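Local coordinates for carboxyl esterase NP (Bacillus subtilis, PDB 4CCW), which catalyses the hydrolysis of carboxylic esters to an alcohol and a carboxylate, as a carboxylesterase of the alpha/beta hydrolase fold, at residues Gly42-Ile47 with Asn93-Glu98; Pro56-His61 with Tyr84-Ile89; Trp70-Ala75 with Leu275-Pro280; Leu237-Glu242 with Glu266-Ala271. One frame throughout, in Å; residues are numbered along the deposited sequence.

Contact 1: Gly42-Ile47 with Asn93-Glu98; sequences GQTHVI and NKSIPE
Ser-95 OG is gripped by two backbone groups: it accepts the N-H of His-45 (OG to His-45 N 3.0 Å, 159° at the hydrogen) and donates to the main-chain O of Asp-87. The bond sits beside the weakly bonded strand 96-97, which runs antiparallel to strand 42-49 in the N-terminal part of the alpha/beta hydrolase sheet. One residue further on, the main chains meet directly, Ile-96 N donating to Gln-43 O at 2.8 Å. Just before Ser-95 an Asx turn sets its backbone, since Asn-93 OD1 accepts from Ser-95 N at 2.9 Å.

His-45 and Lys-94 lie side by side and point the same way. With CG anti to the backbone N (chi1 -170°), His-45 presents one face of its imidazole to the extended lysine chain that runs over it. Lys-94 CD stands 3.7 Å from the centroid of the His-45 ring and only 13° off its normal, a CH-pi contact over the face, while Lys-94 CB meets His-45 CG. The lysine continues to Asn-22, where NZ bonds to OD1; Tyr-36 meets the imidazole edge-to-face, and the plane of Tyr-21 stands roughly perpendicular to it. An alanine in place of His-45 would keep the backbone bond to Ser-95, but would probably leave the methylenes of Lys-94 without the flat surface they rest on and open a gap beside the two tyrosines.

Nearer Gly-42, one water accepts from Gln-43 N at 2.8 Å and donates to both Ile-96 O and Glu-98 OE2.

Contact 2: Pro56-His61 with Tyr84-Ile89; sequences PLVLLH and YAVDII
His-61 NE2 accepts the backbone N-H of Ile-88 at 2.9 Å, nearly straight at the hydrogen (172°), although the donor stands 20° out of the ring plane. The Ile-88 side chain crosses the same ring, its CD1 over one face at 3.9 Å from the His-61 centroid in a CH-pi contact. At the ring edge, His-61 CD2 comes within 3.3 Å of Val-86 O. The imidazole can reach across because CG sits between the backbone N and the carbonyl carbon (chi1 59°).

Behind this lies the parallel ladder of strands 56-60 and 82-86, joined through helix 74-80 as a beta-alpha-beta unit. Tyr-84 N donates to Leu-57 O at 2.7 Å, and the ladder continues with Leu-59 N to Tyr-84 O and Val-86 N to Leu-59 O. On the face of Val-58 and Val-86, Leu-60 CD2 touches Val-86 CB and Ile-88 CG1, both at 3.9 Å, with helix 104-118 beyond. Further out, Asp-87 is steadied by Ser-67 and Tyr-21.

Because NE2 of His-61 is used as an acceptor, the ring is probably neutral with its proton on ND1, and the bond links the end of strand 56-60 to the loop after strand 82-86.

Contact 3: Trp70-Ala75 with Leu275-Pro280; sequences WYPNIA and LSMEQP
Ser-276 is the first residue of 275-280 to meet 70-75, and it does so through both backbone and side chain. Its carbonyl O accepts Asn-73 ND2 at 3.0 Å with 165° at the hydrogen; the oxygen lies close to the amide plane of Asn-73, while the donor stands 30° out of the carbonyl plane. Its hydroxyl works through a water, which accepts from Ser-276 OG at 2.7 Å as it donates to Asn-73 OD1, also at 2.7 Å. ND2 has a further partner in Asn-284 OD1, so bonds at both ends of the amide fix its rotation. A leucine in place of Asn-73 would probably leave Ser-276 O without its N-H donor and the water without its acceptor.

Next, the Met-277 chain bends at chi3 (82°) and crosses Tyr-71 at about a right angle, bringing CE to 3.5 Å from Tyr-71 CE2. The phenol is held at its far end by His-193 N, and Pro-72 CD lies over one face of its ring.

After the helical turn closed by the backbone bond from Gln-279 N to Leu-275 O, Pro-280 begins helix 280-291. Its CB packs at 3.8 Å from Pro-72 CB and at 3.7 Å from Pro-72 O, the latter also bonded to Asn-284 ND2.

The contact thus joins the segment leading into helix 74-80 to the short helix that follows His-273, probably the proton acceptor of the active site, whose side chain lies about 9 Å from that of Ser-276. A histidine loop leading into the C-terminal helix in this way is characteristic of the alpha/beta hydrolase fold.

Contact 4: Leu237-Glu242 with Glu266-Ala271; sequences LLLLGE and EVIKNA
Leu-240 O accepts Ile-268 N at 2.7 Å, one rung of the parallel pairing between strands 236-241 and 263-268, which helix 249-259 connects as a beta-alpha-beta crossover. The rungs before and after it run from Leu-240 N to Glu-266 O and from Glu-242 N to Ile-268 O, each 3.0 Å. The short strand segments cross at -36°, so the pair is clearly twisted.

Ile-268 can be followed outward. Its CB lies 3.6 Å from Leu-240 O, and CG1, anti to the carbonyl carbon (chi1 -71°), stays 3.9 Å from that same Leu-240 oxygen. From there CD1 reaches over to the neighbouring strand to meet Leu-239 CD1 at 3.9 Å, the two side chains crossing at a slant. Helix 280-291 packs on this face, Tyr-282 touching Ile-268. On the other face Val-267 turns to His-250 and Leu-253 of helix 249-259.

Beside Ile-268 on its own face, Glu-266 runs alongside Leu-239. The aliphatic part makes the contact, Glu-266 CG lying 3.5 Å from Leu-239 CD2, and the carboxylate carries on to helix 280-291, with OE1 in a salt bridge to Arg-286 NE and OE2 hydrogen-bonded to Tyr-282 OH.

Overall arrangement
Contacts 1, 2 and 4 lie on one mixed sheet, with contacts 1 and 4 on opposite sides of the chain's centre, their centres about 30 Å apart. Contacts 1 and 2 are neighbours, centres about 11 Å apart, because strands 42-49 and 82-86 pair; contact 2 is nested in the loop that contact 1 closes. The centre of contact 3 is about 14 Å from those of contacts 2 and 4. It touches the first through Trp-70, packed on Leu-59 and Ala-85, and the second through Leu-275 and Gln-279. Its segments, some 200 residues apart in sequence, enclose contact 4 along the chain, so the early strands and the C-terminal histidine loop are brought together across the hydrolase fold.

Contact 1: Gly42-Ile47 with Asn93-Glu98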
loop_
_atom_site.group_PDB
_atom_site.type_symbol
_atom_site.label_atom_id
_atom_site.label_comp_id
_atom_site.label_asym_id
_atom_site.label_seq_id
_atom_site.Cartn_x
_atom_site.Cartn_y
_atom_site.Cartn_z
ATOM N N GLY A 42 -9.734 0.876 -15.381
ATOM C CA GLY A 42 -10.995 0.808 -14.652
ATOM C C GLY A 42 -11.175 1.859 -13.584
ATOM O O GLY A 42 -10.261 2.650 -13.304
ATOM N N GLN A 43 -12.366 1.863 -12.988
ATOM C CA GLN A 43 -12.733 2.873 -11.996
ATOM C C GLN A 43 -11.989 2.655 -10.686
ATOM O O GLN A 43 -12.073 1.584 -10.073
ATOM C CB GLN A 43 -14.247 2.882 -11.757
ATOM C CG GLN A 43 -15.081 3.149 -13.008
ATOM C CD GLN A 43 -15.076 4.603 -13.443
ATOM O OE1 GLN A 43 -14.656 5.488 -12.701
ATOM N NE2 GLN A 43 -15.565 4.859 -14.649
ATOM N N THR A 44 -11.290 3.704 -10.257
ATOM C CA THR A 44 -10.371 3.634 -9.136
ATOM C C THR A 44 -10.891 4.485 -7.979
ATOM O O THR A 44 -11.155 5.673 -8.138
ATOM C CB THR A 44 -8.976 4.116 -9.582
ATOM O OG1 THR A 44 -8.502 3.241 -10.610
ATOM C CG2 THR A 44 -7.982 4.111 -8.439
ATOM N N HIS A 45 -11.047 3.852 -6.823
ATOM C CA HIS A 45 -11.603 4.507 -5.653
ATOM C C HIS A 45 -10.545 5.301 -4.931
ATOM O O HIS A 45 -9.410 4.838 -4.746
ATOM C CB HIS A 45 -12.256 3.466 -4.743
ATOM C CG HIS A 45 -13.076 4.058 -3.629
ATOM N ND1 HIS A 45 -12.599 4.204 -2.378
ATOM C CD2 HIS A 45 -14.372 4.555 -3.615
ATOM C CE1 HIS A 45 -13.544 4.776 -1.604
ATOM N NE2 HIS A 45 -14.627 4.984 -2.360
ATOM N N VAL A 46 -10.901 6.526 -4.557
ATOM C CA VAL A 46 -9.980 7.447 -3.888
ATOM C C VAL A 46 -10.678 8.098 -2.700
ATOM O O VAL A 46 -11.860 8.466 -2.773
ATOM C CB VAL A 46 -9.469 8.555 -4.851
ATOM C CG1 VAL A 46 -8.441 9.460 -4.170
ATOM C CG2 VAL A 46 -8.852 7.953 -6.099
ATOM N N ILE A 47 -9.936 8.227 -1.604
ATOM C CA ILE A 47 -10.363 9.000 -0.440
ATOM C C ILE A 47 -9.446 10.227 -0.303
ATOM O O ILE A 47 -8.230 10.087 -0.132
ATOM C CB ILE A 47 -10.300 8.151 0.843
ATOM C CG1 ILE A 47 -11.066 6.840 0.651
ATOM C CG2 ILE A 47 -10.869 8.927 2.021
ATOM C CD1 ILE A 47 -10.637 5.736 1.584
ATOM N N ASN A 93 -10.588 -4.422 -2.596
ATOM C CA ASN A 93 -10.961 -3.053 -2.220
ATOM C C ASN A 93 -12.078 -2.548 -3.141
ATOM O O ASN A 93 -12.735 -3.345 -3.805
ATOM C CB ASN A 93 -9.735 -2.111 -2.260
ATOM C CG ASN A 93 -9.026 -2.119 -3.609
ATOM O OD1 ASN A 93 -9.665 -2.075 -4.664
ATOM N ND2 ASN A 93 -7.691 -2.173 -3.579
ATOM N N LYS A 94 -12.255 -1.232 -3.205
ATOM C CA LYS A 94 -13.375 -0.645 -3.954
ATOM C C LYS A 94 -13.050 -0.292 -5.414
ATOM O O LYS A 94 -13.950 0.082 -6.174
ATOM C CB LYS A 94 -13.913 0.589 -3.221
ATOM C CG LYS A 94 -14.846 0.313 -2.051
ATOM C CD LYS A 94 -15.591 1.589 -1.682
ATOM C CE LYS A 94 -16.652 1.364 -0.617
ATOM N NZ LYS A 94 -17.536 2.557 -0.456
ATOM N N SER A 95 -11.780 -0.395 -5.810
ATOM C CA SER A 95 -11.429 -0.213 -7.222
ATOM C C SER A 95 -11.925 -1.369 -8.087
ATOM O O SER A 95 -11.993 -2.516 -7.635
ATOM C CB SER A 95 -9.930 0.002 -7.397
ATOM O OG SER A 95 -9.598 1.269 -6.873
ATOM N N ILE A 96 -12.325 -1.060 -9.317
ATOM C CA ILE A 96 -12.929 -2.081 -10.199
ATOM C C ILE A 96 -12.092 -2.298 -11.468
ATOM O O ILE A 96 -12.104 -1.464 -12.375
ATOM C CB ILE A 96 -14.413 -1.767 -10.553
ATOM C CG1 ILE A 96 -15.226 -1.422 -9.296
ATOM C CG2 ILE A 96 -15.059 -2.941 -11.281
ATOM C CD1 ILE A 96 -16.671 -1.055 -9.574
ATOM N N PRO A 97 -11.357 -3.423 -11.532
ATOM C CA PRO A 97 -10.442 -3.646 -12.650
ATOM C C PRO A 97 -11.162 -3.998 -13.943
ATOM O O PRO A 97 -12.127 -4.759 -13.929
ATOM C CB PRO A 97 -9.585 -4.821 -12.179
ATOM C CG PRO A 97 -10.441 -5.551 -11.208
ATOM C CD PRO A 97 -11.326 -4.527 -10.555
ATOM N N GLU A 98 -10.691 -3.419 -15.043
ATOM C CA GLU A 98 -11.140 -3.797 -16.379
ATOM C C GLU A 98 -9.933 -4.014 -17.269
ATOM O O GLU A 98 -9.001 -3.201 -17.261
ATOM C CB GLU A 98 -12.013 -2.709 -16.998
ATOM C CG GLU A 98 -13.343 -2.471 -16.308
ATOM C CD GLU A 98 -14.185 -1.444 -17.041
ATOM O OE1 GLU A 98 -14.743 -1.778 -18.109
ATOM O OE2 GLU A 98 -14.293 -0.302 -16.550
HETATM O O HOH W 1 -14.282 -0.123 -13.574
#

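Contact 2: Pro56-His61 with Tyr84-Ile89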
loop_
_atom_site.group_PDB
_atom_site.type_symbol
_atom_site.label_atom_id
_atom_site.label_comp_id
_atom_site.label_asym_id
_atom_site.label_seq_id
_atom_site.Cartn_x
_atom_site.Cartn_y
_atom_site.Cartn_z
ATOM N N PRO A 56 0.180 17.874 -2.968
ATOM C CA PRO A 56 -0.405 16.545 -3.046
ATOM C C PRO A 56 0.449 15.453 -2.387
ATOM O O PRO A 56 1.692 15.496 -2.425
ATOM C CB PRO A 56 -0.556 16.291 -4.560
ATOM C CG PRO A 56 -0.081 17.541 -5.249
ATOM C CD PRO A 56 0.716 18.327 -4.264
ATOM N N LEU A 57 -0.239 14.489 -1.785
ATOM C CA LEU A 57 0.379 13.277 -1.245
ATOM C C LEU A 57 -0.467 12.075 -1.620
ATOM O O LEU A 57 -1.687 12.075 -1.412
ATOM C CB LEU A 57 0.527 13.368 0.283
ATOM C CG LEU A 57 0.830 12.079 1.066
ATOM C CD1 LEU A 57 2.235 11.541 0.773
ATOM C CD2 LEU A 57 0.664 12.319 2.558
ATOM N N VAL A 58 0.171 11.046 -2.176
ATOM C CA VAL A 58 -0.563 9.858 -2.597
ATOM C C VAL A 58 -0.185 8.668 -1.695
ATOM O O VAL A 58 0.997 8.407 -1.456
ATOM C CB VAL A 58 -0.333 9.527 -4.092
ATOM C CG1 VAL A 58 -0.976 8.192 -4.461
ATOM C CG2 VAL A 58 -0.895 10.622 -4.992
ATOM N N LEU A 59 -1.206 7.975 -1.198
ATOM C CA LEU A 59 -1.041 6.805 -0.346
ATOM C C LEU A 59 -1.481 5.541 -1.080
ATOM O O LEU A 59 -2.540 5.502 -1.714
ATOM C CB LEU A 59 -1.859 6.954 0.943
ATOM C CG LEU A 59 -1.757 8.269 1.730
ATOM C CD1 LEU A 59 -2.705 8.268 2.917
ATOM C CD2 LEU A 59 -0.331 8.534 2.177
ATOM N N LEU A 60 -0.654 4.507 -0.977
ATOM C CA LEU A 60 -0.932 3.226 -1.594
ATOM C C LEU A 60 -0.793 2.153 -0.505
ATOM O O LEU A 60 0.300 1.881 -0.019
ATOM C CB LEU A 60 0.010 2.968 -2.778
ATOM C CG LEU A 60 -0.179 3.825 -4.042
ATOM C CD1 LEU A 60 0.995 3.614 -4.993
ATOM C CD2 LEU A 60 -1.506 3.542 -4.743
ATOM N N HIS A 61 -1.939 1.586 -0.132
ATOM C CA HIS A 61 -2.097 0.642 0.987
ATOM C C HIS A 61 -1.411 -0.701 0.799
ATOM O O HIS A 61 -0.984 -1.050 -0.311
ATOM C CB HIS A 61 -3.584 0.386 1.141
ATOM C CG HIS A 61 -4.210 -0.183 -0.110
ATOM N ND1 HIS A 61 -4.169 -1.488 -0.400
ATOM C CD2 HIS A 61 -4.866 0.440 -1.179
ATOM C CE1 HIS A 61 -4.778 -1.707 -1.586
ATOM N NE2 HIS A 61 -5.205 -0.529 -2.058
ATOM N N TYR A 84 -4.327 11.885 -0.973
ATOM C CA TYR A 84 -5.207 10.997 -1.725
ATOM C C TYR A 84 -4.856 9.548 -1.413
ATOM O O TYR A 84 -3.768 9.076 -1.771
ATOM C CB TYR A 84 -5.081 11.229 -3.235
ATOM C CG TYR A 84 -5.387 12.640 -3.690
ATOM C CD1 TYR A 84 -6.700 13.074 -3.850
ATOM C CD2 TYR A 84 -4.355 13.535 -3.970
ATOM C CE1 TYR A 84 -6.973 14.368 -4.274
ATOM C CE2 TYR A 84 -4.619 14.838 -4.383
ATOM C CZ TYR A 84 -5.925 15.243 -4.542
ATOM O OH TYR A 84 -6.189 16.531 -4.961
ATOM N N ALA A 85 -5.778 8.841 -0.768
ATOM C CA ALA A 85 -5.606 7.406 -0.524
ATOM C C ALA A 85 -6.259 6.601 -1.638
ATOM O O ALA A 85 -7.484 6.557 -1.759
ATOM C CB ALA A 85 -6.166 7.015 0.838
ATOM N N VAL A 86 -5.427 5.962 -2.449
ATOM C CA VAL A 86 -5.865 5.306 -3.686
ATOM C C VAL A 86 -5.981 3.788 -3.507
ATOM O O VAL A 86 -5.014 3.139 -3.083
ATOM C CB VAL A 86 -4.857 5.589 -4.813
ATOM C CG1 VAL A 86 -5.249 4.841 -6.079
ATOM C CG2 VAL A 86 -4.749 7.097 -5.063
ATOM N N ASP A 87 -7.142 3.222 -3.845
ATOM C CA ASP A 87 -7.315 1.763 -3.796
ATOM C C ASP A 87 -6.648 1.138 -5.014
ATOM O O ASP A 87 -7.005 1.453 -6.148
ATOM C CB ASP A 87 -8.792 1.353 -3.738
ATOM C CG ASP A 87 -9.375 1.369 -2.333
ATOM O OD1 ASP A 87 -8.636 1.535 -1.346
ATOM O OD2 ASP A 87 -10.613 1.218 -2.210
ATOM N N ILE A 88 -5.657 0.277 -4.771
ATOM C CA ILE A 88 -4.881 -0.356 -5.844
ATOM C C ILE A 88 -5.761 -1.236 -6.721
ATOM O O ILE A 88 -6.462 -2.140 -6.239
ATOM C CB ILE A 88 -3.668 -1.154 -5.296
ATOM C CG1 ILE A 88 -2.700 -0.218 -4.568
ATOM C CG2 ILE A 88 -2.949 -1.902 -6.412
ATOM C CD1 ILE A 88 -1.725 -0.960 -3.671
ATOM N N ILE A 89 -5.709 -0.963 -8.020
ATOM C CA ILE A 89 -6.512 -1.678 -8.990
ATOM C C ILE A 89 -6.180 -3.168 -9.008
ATOM O O ILE A 89 -5.008 -3.548 -9.052
ATOM C CB ILE A 89 -6.377 -1.047 -10.399
ATOM C CG1 ILE A 89 -7.517 -1.500 -11.310
ATOM C CG2 ILE A 89 -5.007 -1.331 -11.005
ATOM C CD1 ILE A 89 -8.746 -0.624 -11.224
HETATM O O HOH W 2 -4.207 3.704 -0.067
#

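Contact 3: Trp70-Ala75 with Leu275-Pro280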
loop_
_atom_site.group_PDB
_atom_site.type_symbol
_atom_site.label_atom_id
_atom_site.label_comp_id
_atom_site.label_asym_id
_atom_site.label_seq_id
_atom_site.Cartn_x
_atom_site.Cartn_y
_atom_site.Cartn_z
ATOM N N TRP A 70 -5.284 3.554 6.527
ATOM C CA TRP A 70 -4.539 4.778 6.884
ATOM C C TRP A 70 -5.122 5.587 8.024
ATOM O O TRP A 70 -4.655 6.706 8.301
ATOM C CB TRP A 70 -4.354 5.660 5.654
ATOM C CG TRP A 70 -3.578 5.006 4.537
ATOM C CD1 TRP A 70 -4.027 4.688 3.262
ATOM C CD2 TRP A 70 -2.169 4.580 4.565
ATOM N NE1 TRP A 70 -3.030 4.085 2.526
ATOM C CE2 TRP A 70 -1.886 4.004 3.248
ATOM C CE3 TRP A 70 -1.155 4.612 5.523
ATOM C CZ2 TRP A 70 -0.629 3.495 2.919
ATOM C CZ3 TRP A 70 0.104 4.092 5.181
ATOM C CH2 TRP A 70 0.352 3.544 3.909
ATOM N N TYR A 71 -6.113 5.032 8.730
ATOM C CA TYR A 71 -6.778 5.782 9.813
ATOM C C TYR A 71 -5.864 6.292 10.947
ATOM O O TYR A 71 -6.169 7.337 11.528
ATOM C CB TYR A 71 -8.018 5.045 10.367
ATOM C CG TYR A 71 -7.726 3.765 11.119
ATOM C CD1 TYR A 71 -7.406 3.785 12.472
ATOM C CD2 TYR A 71 -7.773 2.525 10.470
ATOM C CE1 TYR A 71 -7.122 2.614 13.160
ATOM C CE2 TYR A 71 -7.507 1.348 11.149
ATOM C CZ TYR A 71 -7.175 1.394 12.486
ATOM O OH TYR A 71 -6.902 0.233 13.164
ATOM N N PRO A 72 -4.745 5.588 11.250
ATOM C CA PRO A 72 -3.876 6.073 12.334
ATOM C C PRO A 72 -2.910 7.178 11.916
ATOM O O PRO A 72 -2.195 7.727 12.760
ATOM C CB PRO A 72 -3.052 4.835 12.717
ATOM C CG PRO A 72 -3.648 3.681 11.984
ATOM C CD PRO A 72 -4.325 4.255 10.787
ATOM N N ASN A 73 -2.883 7.489 10.628
ATOM C CA ASN A 73 -1.831 8.336 10.071
ATOM C C ASN A 73 -2.411 9.567 9.419
ATOM O O ASN A 73 -1.730 10.579 9.273
ATOM C CB ASN A 73 -1.020 7.569 9.017
ATOM C CG ASN A 73 -0.747 6.136 9.412
ATOM O OD1 ASN A 73 -1.416 5.216 8.922
ATOM N ND2 ASN A 73 0.212 5.932 10.322
ATOM N N ILE A 74 -3.677 9.477 9.030
ATOM C CA ILE A 74 -4.261 10.470 8.143
ATOM C C ILE A 74 -4.475 11.848 8.797
ATOM O O ILE A 74 -4.377 12.860 8.115
ATOM C CB ILE A 74 -5.552 9.950 7.463
ATOM C CG1 ILE A 74 -5.951 10.850 6.279
ATOM C CG2 ILE A 74 -6.690 9.813 8.467
ATOM C CD1 ILE A 74 -4.976 10.824 5.119
ATOM N N ALA A 75 -4.739 11.891 10.105
ATOM C CA ALA A 75 -4.910 13.192 10.793
ATOM C C ALA A 75 -3.633 14.035 10.747
ATOM O O ALA A 75 -3.690 15.239 10.469
ATOM C CB ALA A 75 -5.370 12.997 12.229
ATOM N N LEU A 275 3.884 -1.504 10.079
ATOM C CA LEU A 275 4.505 -0.574 11.009
ATOM C C LEU A 275 3.767 0.767 11.173
ATOM O O LEU A 275 3.839 1.402 12.227
ATOM C CB LEU A 275 5.996 -0.395 10.661
ATOM C CG LEU A 275 6.441 0.040 9.269
ATOM C CD1 LEU A 275 6.296 1.545 9.126
ATOM C CD2 LEU A 275 7.902 -0.334 9.038
ATOM N N SER A 276 3.041 1.173 10.134
ATOM C CA SER A 276 2.215 2.385 10.171
ATOM C C SER A 276 1.070 2.297 11.196
ATOM O O SER A 276 0.603 3.325 11.714
ATOM C CB SER A 276 1.653 2.669 8.768
ATOM O OG SER A 276 0.866 1.582 8.302
ATOM N N MET A 277 0.641 1.072 11.494
ATOM C CA MET A 277 -0.476 0.813 12.414
ATOM C C MET A 277 0.025 0.475 13.812
ATOM O O MET A 277 -0.650 0.769 14.810
ATOM C CB MET A 277 -1.389 -0.310 11.864
ATOM C CG MET A 277 -1.944 -0.009 10.473
ATOM S SD MET A 277 -3.165 -1.127 9.769
ATOM C CE MET A 277 -4.650 -0.508 10.556
ATOM N N GLU A 278 1.226 -0.097 13.886
ATOM C CA GLU A 278 1.840 -0.434 15.177
ATOM C C GLU A 278 2.554 0.734 15.827
ATOM O O GLU A 278 2.528 0.876 17.046
ATOM C CB GLU A 278 2.801 -1.604 15.031
ATOM C CG GLU A 278 2.120 -2.872 14.547
ATOM C CD GLU A 278 3.099 -3.831 13.911
ATOM O OE1 GLU A 278 4.066 -3.369 13.275
ATOM O OE2 GLU A 278 2.902 -5.047 14.066
ATOM N N GLN A 279 3.208 1.564 15.024
ATOM C CA GLN A 279 3.925 2.688 15.594
ATOM C C GLN A 279 3.543 4.000 14.898
ATOM O O GLN A 279 4.400 4.670 14.331
ATOM C CB GLN A 279 5.447 2.421 15.607
ATOM C CG GLN A 279 5.892 1.293 16.561
ATOM C CD GLN A 279 5.773 1.643 18.046
ATOM O OE1 GLN A 279 5.812 2.804 18.419
ATOM N NE2 GLN A 279 5.640 0.624 18.899
ATOM N N PRO A 280 2.242 4.380 14.951
ATOM C CA PRO A 280 1.819 5.569 14.196
ATOM C C PRO A 280 2.472 6.872 14.664
ATOM O O PRO A 280 2.822 7.693 13.827
ATOM C CB PRO A 280 0.301 5.622 14.422
ATOM C CG PRO A 280 0.084 4.872 15.690
ATOM C CD PRO A 280 1.105 3.770 15.670
HETATM O O HOH W 3 -1.635 2.559 8.679
#

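Contact 4: Leu237-Glu242 with Glu266-Ala271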
loop_
_atom_site.group_PDB
_atom_site.type_symbol
_atom_site.label_atom_id
_atom_site.label_comp_id
_atom_site.label_asym_id
_atom_site.label_seq_id
_atom_site.Cartn_x
_atom_site.Cartn_y
_atom_site.Cartn_z
ATOM N N LEU A 237 12.697 7.226 1.333
ATOM C CA LEU A 237 12.804 6.888 2.740
ATOM C C LEU A 237 12.302 5.468 2.818
ATOM O O LEU A 237 11.165 5.196 2.462
ATOM C CB LEU A 237 11.946 7.806 3.624
ATOM C CG LEU A 237 11.758 7.380 5.092
ATOM C CD1 LEU A 237 13.012 7.684 5.909
ATOM C CD2 LEU A 237 10.567 8.108 5.709
ATOM N N LEU A 238 13.150 4.565 3.289
ATOM C CA LEU A 238 12.758 3.174 3.466
ATOM C C LEU A 238 12.619 2.867 4.942
ATOM O O LEU A 238 13.592 2.945 5.675
ATOM C CB LEU A 238 13.774 2.225 2.805
ATOM C CG LEU A 238 13.574 0.722 3.057
ATOM C CD1 LEU A 238 12.256 0.247 2.426
ATOM C CD2 LEU A 238 14.741 -0.084 2.462
ATOM N N LEU A 239 11.395 2.561 5.374
ATOM C CA LEU A 239 11.124 2.117 6.735
ATOM C C LEU A 239 10.761 0.652 6.766
ATOM O O LEU A 239 9.886 0.201 6.011
ATOM C CB LEU A 239 9.974 2.912 7.365
ATOM C CG LEU A 239 10.115 4.425 7.453
ATOM C CD1 LEU A 239 8.935 5.020 8.217
ATOM C CD2 LEU A 239 11.438 4.843 8.107
ATOM N N LEU A 240 11.436 -0.079 7.648
ATOM C CA LEU A 240 11.221 -1.507 7.840
ATOM C C LEU A 240 11.028 -1.736 9.332
ATOM O O LEU A 240 11.480 -0.929 10.141
ATOM C CB LEU A 240 12.436 -2.295 7.336
ATOM C CG LEU A 240 12.752 -2.177 5.842
ATOM C CD1 LEU A 240 14.255 -2.263 5.580
ATOM C CD2 LEU A 240 11.962 -3.252 5.083
ATOM N N GLY A 241 10.347 -2.818 9.695
ATOM C CA GLY A 241 10.087 -3.130 11.111
ATOM C C GLY A 241 10.970 -4.251 11.633
ATOM O O GLY A 241 11.179 -5.244 10.944
ATOM N N GLU A 242 11.493 -4.105 12.856
ATOM C CA GLU A 242 12.372 -5.136 13.430
ATOM C C GLU A 242 11.718 -6.517 13.468
ATOM O O GLU A 242 12.400 -7.528 13.318
ATOM C CB GLU A 242 12.902 -4.738 14.831
ATOM C CG GLU A 242 11.858 -4.711 15.938
ATOM C CD GLU A 242 12.443 -4.570 17.351
ATOM O OE1 GLU A 242 13.428 -5.248 17.705
ATOM O OE2 GLU A 242 11.900 -3.779 18.131
ATOM N N GLU A 266 15.893 2.727 7.515
ATOM C CA GLU A 266 16.011 2.334 8.922
ATOM C C GLU A 266 15.078 1.200 9.285
ATOM O O GLU A 266 14.010 1.033 8.681
ATOM C CB GLU A 266 15.808 3.529 9.875
ATOM C CG GLU A 266 14.402 4.098 9.873
ATOM C CD GLU A 266 14.248 5.271 10.821
ATOM O OE1 GLU A 266 14.839 6.344 10.549
ATOM O OE2 GLU A 266 13.556 5.111 11.852
ATOM N N VAL A 267 15.517 0.416 10.270
ATOM C CA VAL A 267 14.710 -0.641 10.861
ATOM C C VAL A 267 14.195 -0.101 12.183
ATOM O O VAL A 267 14.977 0.238 13.070
ATOM C CB VAL A 267 15.515 -1.929 11.100
ATOM C CG1 VAL A 267 14.666 -2.954 11.857
ATOM C CG2 VAL A 267 15.979 -2.520 9.778
ATOM N N ILE A 268 12.876 -0.021 12.289
ATOM C CA ILE A 268 12.188 0.602 13.414
ATOM C C ILE A 268 11.947 -0.379 14.555
ATOM O O ILE A 268 11.634 -1.540 14.327
ATOM C CB ILE A 268 10.853 1.207 12.945
ATOM C CG1 ILE A 268 11.134 2.437 12.087
ATOM C CG2 ILE A 268 9.949 1.560 14.126
ATOM C CD1 ILE A 268 9.954 2.875 11.256
ATOM N N LYS A 269 12.080 0.110 15.784
ATOM C CA LYS A 269 11.881 -0.729 16.968
ATOM C C LYS A 269 10.403 -1.003 17.225
ATOM O O LYS A 269 9.541 -0.184 16.889
ATOM C CB LYS A 269 12.532 -0.089 18.206
ATOM C CG LYS A 269 14.054 0.000 18.145
ATOM C CD LYS A 269 14.692 -1.271 17.599
ATOM C CE LYS A 269 16.180 -1.351 17.927
ATOM N NZ LYS A 269 17.027 -0.362 17.188
ATOM N N ASN A 270 10.120 -2.172 17.792
ATOM C CA ASN A 270 8.787 -2.487 18.308
ATOM C C ASN A 270 7.706 -2.401 17.237
ATOM O O ASN A 270 6.576 -1.980 17.504
ATOM C CB ASN A 270 8.439 -1.570 19.500
ATOM C CG ASN A 270 9.433 -1.678 20.644
ATOM O OD1 ASN A 270 9.914 -0.658 21.178
ATOM N ND2 ASN A 270 9.731 -2.913 21.053
ATOM N N ALA A 271 8.066 -2.792 16.013
ATOM C CA ALA A 271 7.123 -2.817 14.906
ATOM C C ALA A 271 7.543 -3.903 13.930
ATOM O O ALA A 271 8.701 -4.285 13.867
ATOM C CB ALA A 271 7.080 -1.463 14.198
#